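Local coordinates for protein RmpD (Hexulose-6-phosphate synthase) (Streptococcus mutans, PDB 3EXR) that is a TIM-barrel protein of the orotidine 5'-phosphate decarboxylase/HUMPS family, at residues Lys111-Thr123 with Trp130-Gln142. Residues are numbered along the deposited sequence; the frame is centred on the assembly and turned at random.
Sequences KGEIQVELYGDWT and WLDAGISQAIYHQ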
# COMPACT_ATOMS: atom_id res chain seq x y z
N LYS A 111 -23.25 -1.03 1.53
CA LYS A 111 -22.25 -2.00 1.05
C LYS A 111 -20.81 -1.76 1.55
O LYS A 111 -19.97 -2.65 1.41
CB LYS A 111 -22.25 -2.03 -0.49
CG LYS A 111 -23.56 -2.46 -1.21
CD LYS A 111 -23.27 -3.03 -2.65
CE LYS A 111 -23.22 -1.95 -3.82
NZ LYS A 111 -22.60 -2.33 -5.22
N GLY A 112 -20.53 -0.60 2.15
CA GLY A 112 -19.18 -0.21 2.55
C GLY A 112 -18.50 -1.15 3.52
O GLY A 112 -19.03 -1.43 4.60
N GLU A 113 -17.32 -1.64 3.14
CA GLU A 113 -16.56 -2.58 3.96
C GLU A 113 -15.06 -2.47 3.73
O GLU A 113 -14.62 -2.07 2.63
CB GLU A 113 -16.94 -4.02 3.60
CG GLU A 113 -18.33 -4.48 4.01
CD GLU A 113 -18.43 -5.99 4.07
OE1 GLU A 113 -17.59 -6.62 4.75
OE2 GLU A 113 -19.33 -6.53 3.41
N ILE A 114 -14.31 -2.88 4.75
CA ILE A 114 -12.87 -3.05 4.70
C ILE A 114 -12.54 -4.55 4.55
O ILE A 114 -13.24 -5.44 5.09
CB ILE A 114 -12.20 -2.43 5.95
CG1 ILE A 114 -12.59 -0.95 6.07
CG2 ILE A 114 -10.68 -2.60 5.94
CD1 ILE A 114 -12.25 -0.09 4.89
N GLN A 115 -11.49 -4.81 3.78
CA GLN A 115 -10.93 -6.16 3.60
C GLN A 115 -9.47 -6.11 4.02
O GLN A 115 -8.75 -5.21 3.61
CB GLN A 115 -10.99 -6.57 2.13
CG GLN A 115 -12.35 -6.43 1.43
CD GLN A 115 -12.27 -6.88 -0.01
OE1 GLN A 115 -11.50 -6.28 -0.79
NE2 GLN A 115 -12.99 -7.96 -0.36
N VAL A 116 -9.02 -7.11 4.78
CA VAL A 116 -7.64 -7.19 5.20
C VAL A 116 -6.83 -8.05 4.21
O VAL A 116 -7.07 -9.26 4.02
CB VAL A 116 -7.47 -7.78 6.60
CG1 VAL A 116 -6.00 -7.73 7.02
CG2 VAL A 116 -8.30 -6.99 7.62
N GLU A 117 -5.83 -7.42 3.61
CA GLU A 117 -4.86 -8.06 2.73
C GLU A 117 -3.76 -8.73 3.54
O GLU A 117 -3.07 -8.08 4.32
CB GLU A 117 -4.26 -7.02 1.76
CG GLU A 117 -5.12 -6.80 0.50
CD GLU A 117 -4.98 -7.89 -0.56
OE1 GLU A 117 -4.29 -8.89 -0.31
OE2 GLU A 117 -5.57 -7.74 -1.66
N LEU A 118 -3.65 -10.05 3.39
CA LEU A 118 -2.77 -10.88 4.22
C LEU A 118 -1.42 -11.05 3.58
O LEU A 118 -1.30 -11.72 2.55
CB LEU A 118 -3.44 -12.23 4.50
CG LEU A 118 -4.78 -12.17 5.22
CD1 LEU A 118 -5.38 -13.55 5.33
CD2 LEU A 118 -4.67 -11.59 6.62
N TYR A 119 -0.41 -10.39 4.17
CA TYR A 119 0.99 -10.49 3.77
C TYR A 119 1.87 -10.67 5.00
O TYR A 119 1.63 -10.07 6.05
CB TYR A 119 1.45 -9.22 3.04
CG TYR A 119 0.93 -9.16 1.61
CD1 TYR A 119 1.70 -9.60 0.55
CD2 TYR A 119 -0.37 -8.72 1.32
CE1 TYR A 119 1.24 -9.56 -0.75
CE2 TYR A 119 -0.86 -8.70 0.03
CZ TYR A 119 -0.04 -9.11 -1.01
OH TYR A 119 -0.49 -9.07 -2.31
N GLY A 120 2.91 -11.47 4.84
CA GLY A 120 3.92 -11.67 5.88
C GLY A 120 3.39 -12.45 7.07
O GLY A 120 2.45 -13.25 6.91
N ASP A 121 3.98 -12.21 8.23
CA ASP A 121 3.75 -13.02 9.44
C ASP A 121 2.58 -12.57 10.32
O ASP A 121 2.74 -12.30 11.53
CB ASP A 121 5.02 -13.01 10.30
CG ASP A 121 6.19 -13.63 9.60
OD1 ASP A 121 5.99 -14.68 8.93
OD2 ASP A 121 7.32 -13.11 9.69
N TRP A 122 1.40 -12.51 9.74
CA TRP A 122 0.21 -12.18 10.52
C TRP A 122 -0.20 -13.37 11.37
O TRP A 122 0.13 -14.52 11.04
CB TRP A 122 -0.94 -11.75 9.60
CG TRP A 122 -1.35 -12.81 8.69
CD1 TRP A 122 -0.83 -13.07 7.47
CD2 TRP A 122 -2.35 -13.82 8.93
NE1 TRP A 122 -1.45 -14.18 6.92
CE2 TRP A 122 -2.39 -14.65 7.80
CE3 TRP A 122 -3.23 -14.08 9.98
CZ2 TRP A 122 -3.25 -15.72 7.69
CZ3 TRP A 122 -4.08 -15.16 9.89
CH2 TRP A 122 -4.09 -15.97 8.74
N THR A 123 -0.89 -13.10 12.47
CA THR A 123 -1.32 -14.13 13.41
C THR A 123 -2.85 -14.21 13.55
O THR A 123 -3.58 -13.27 13.19
CB THR A 123 -0.74 -13.85 14.82
OG1 THR A 123 -1.34 -12.66 15.35
CG2 THR A 123 0.77 -13.65 14.80
N TRP A 130 -9.10 -7.85 14.24
CA TRP A 130 -9.80 -7.28 13.10
C TRP A 130 -11.31 -7.52 13.25
O TRP A 130 -12.10 -6.60 13.11
CB TRP A 130 -9.29 -7.83 11.73
CG TRP A 130 -7.79 -7.77 11.57
CD1 TRP A 130 -6.95 -6.83 12.07
CD2 TRP A 130 -6.97 -8.71 10.88
NE1 TRP A 130 -5.65 -7.13 11.74
CE2 TRP A 130 -5.64 -8.30 11.02
CE3 TRP A 130 -7.24 -9.90 10.17
CZ2 TRP A 130 -4.56 -8.99 10.45
CZ3 TRP A 130 -6.17 -10.61 9.64
CH2 TRP A 130 -4.85 -10.15 9.78
N LEU A 131 -11.69 -8.75 13.59
CA LEU A 131 -13.11 -9.09 13.76
C LEU A 131 -13.75 -8.20 14.83
O LEU A 131 -14.85 -7.67 14.65
CB LEU A 131 -13.28 -10.56 14.15
CG LEU A 131 -12.94 -11.59 13.06
CD1 LEU A 131 -12.86 -12.99 13.66
CD2 LEU A 131 -13.93 -11.61 11.89
N ASP A 132 -13.03 -8.04 15.94
CA ASP A 132 -13.54 -7.25 17.08
C ASP A 132 -13.73 -5.80 16.69
O ASP A 132 -14.58 -5.12 17.25
CB ASP A 132 -12.59 -7.32 18.27
CG ASP A 132 -12.55 -8.69 18.91
OD1 ASP A 132 -13.43 -9.54 18.63
OD2 ASP A 132 -11.62 -8.94 19.71
N ALA A 133 -12.91 -5.36 15.72
CA ALA A 133 -12.98 -3.99 15.18
C ALA A 133 -14.04 -3.84 14.08
O ALA A 133 -14.17 -2.76 13.49
CB ALA A 133 -11.59 -3.54 14.67
N GLY A 134 -14.80 -4.91 13.82
CA GLY A 134 -15.91 -4.95 12.86
C GLY A 134 -15.51 -5.23 11.42
O GLY A 134 -16.26 -5.00 10.51
N ILE A 135 -14.31 -5.76 11.24
CA ILE A 135 -13.79 -6.10 9.93
C ILE A 135 -13.73 -7.62 9.76
O ILE A 135 -13.00 -8.34 10.47
CB ILE A 135 -12.43 -5.41 9.71
CG1 ILE A 135 -12.65 -3.88 9.70
CG2 ILE A 135 -11.73 -5.90 8.41
CD1 ILE A 135 -11.44 -3.04 9.89
N SER A 136 -14.47 -8.11 8.77
CA SER A 136 -14.69 -9.55 8.66
C SER A 136 -14.49 -10.10 7.27
O SER A 136 -15.07 -11.12 6.94
CB SER A 136 -16.08 -9.92 9.21
OG SER A 136 -17.11 -9.35 8.45
N GLN A 137 -13.68 -9.41 6.47
CA GLN A 137 -13.19 -9.94 5.19
C GLN A 137 -11.68 -9.95 5.20
O GLN A 137 -11.03 -9.00 5.68
CB GLN A 137 -13.66 -9.09 4.01
CG GLN A 137 -15.12 -9.21 3.68
CD GLN A 137 -15.41 -8.74 2.26
OE1 GLN A 137 -14.86 -9.29 1.31
NE2 GLN A 137 -16.28 -7.73 2.12
N ALA A 138 -11.12 -11.02 4.65
CA ALA A 138 -9.67 -11.18 4.52
C ALA A 138 -9.34 -11.77 3.17
O ALA A 138 -10.08 -12.61 2.65
CB ALA A 138 -9.14 -12.07 5.61
N ILE A 139 -8.20 -11.33 2.61
CA ILE A 139 -7.77 -11.80 1.29
C ILE A 139 -6.53 -12.66 1.48
O ILE A 139 -5.48 -12.17 1.92
CB ILE A 139 -7.36 -10.61 0.36
CG1 ILE A 139 -8.37 -9.44 0.39
CG2 ILE A 139 -7.08 -11.11 -1.03
CD1 ILE A 139 -9.75 -9.79 0.09
N TYR A 140 -6.65 -13.93 1.13
CA TYR A 140 -5.58 -14.91 1.28
C TYR A 140 -4.98 -15.25 -0.09
O TYR A 140 -5.71 -15.61 -1.01
CB TYR A 140 -6.12 -16.19 1.98
CG TYR A 140 -5.02 -17.11 2.44
CD1 TYR A 140 -4.60 -17.11 3.77
CD2 TYR A 140 -4.36 -17.96 1.53
CE1 TYR A 140 -3.55 -17.92 4.19
CE2 TYR A 140 -3.30 -18.77 1.95
CZ TYR A 140 -2.91 -18.74 3.29
OH TYR A 140 -1.90 -19.55 3.72
N HIS A 141 -3.65 -15.13 -0.20
CA HIS A 141 -2.89 -15.41 -1.42
C HIS A 141 -2.24 -16.77 -1.36
O HIS A 141 -1.65 -17.15 -0.34
CB HIS A 141 -1.76 -14.38 -1.57
CG HIS A 141 -2.25 -12.99 -1.84
ND1 HIS A 141 -2.84 -12.19 -0.89
CD2 HIS A 141 -2.23 -12.27 -2.98
CE1 HIS A 141 -3.16 -11.03 -1.43
NE2 HIS A 141 -2.82 -11.06 -2.71
N GLN A 142 -2.30 -17.51 -2.47
CA GLN A 142 -1.52 -18.74 -2.55
C GLN A 142 -0.06 -18.45 -2.18
O GLN A 142 0.53 -17.41 -2.55
CB GLN A 142 -1.59 -19.39 -3.92
CG GLN A 142 -1.15 -20.85 -3.83
CD GLN A 142 -1.00 -21.57 -5.15
OE1 GLN A 142 -1.22 -21.00 -6.23
NE2 GLN A 142 -0.61 -22.85 -5.08
O HOH W 1 -15.51 -6.27 6.59
O HOH W 2 -4.60 -8.75 -3.64
O HOH W 3 -1.93 -14.35 2.10
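Gln137 reaches from its strand toward 113-117 and can be followed atom by atom. Its CB lies 3.8 Å from Ile114 O; with CG anti to the carbonyl carbon (chi1 -72°) and the chain extended beyond it, CG passes Glu113 OE1, CD lies beside Gln115 CG and the amide is carried out to both neighbours. At the tip the amide works in both directions, which is why glutamine suits the place. OE1 accepts from Gln115 NE2 at 2.8 Å, nearly straight, with the donor above the carbonyl plane and the two amides turned 79° apart. NE2 donates within its own amide plane to Glu113 OE1 at 3.1 Å, meeting the carboxylate from above; that oxygen also takes a salt bridge from Arg170. With one end accepting and the other donating, the two bonds favour a single orientation of the amide.

The backbones that carry these side chains, 113-117 and 137-141, are neighbouring parallel strands of the TIM barrel, joined through helix 124-132 as a beta-alpha-beta unit. Val116 N donates to Gln137 O, Val116 O receives Ile139 N at 2.7 Å, and Leu118 N continues the ladder to Ile139 O.

The opposite face of the sheet, with Val116 and Ala138, meets the returning helix. Val116 CG1 sits over the six-membered ring of Trp130, 3.7 Å from its centroid, a CH-pi contact; beta-branching lets CG2 press on Ile135 CG2 as well. Leu118 likewise divides its branches: CD2 reaches Trp130 CH2 at 3.5 Å, while CD1 touches Ala138 CB and Tyr140 CD1. Past the ladder, Tyr119 CZ lies 3.6 Å above the His141 ring plane, the two rings set obliquely, their planes 51° apart, and Tyr119 OH is hydrogen-bonded to Asp69 of the second subunit.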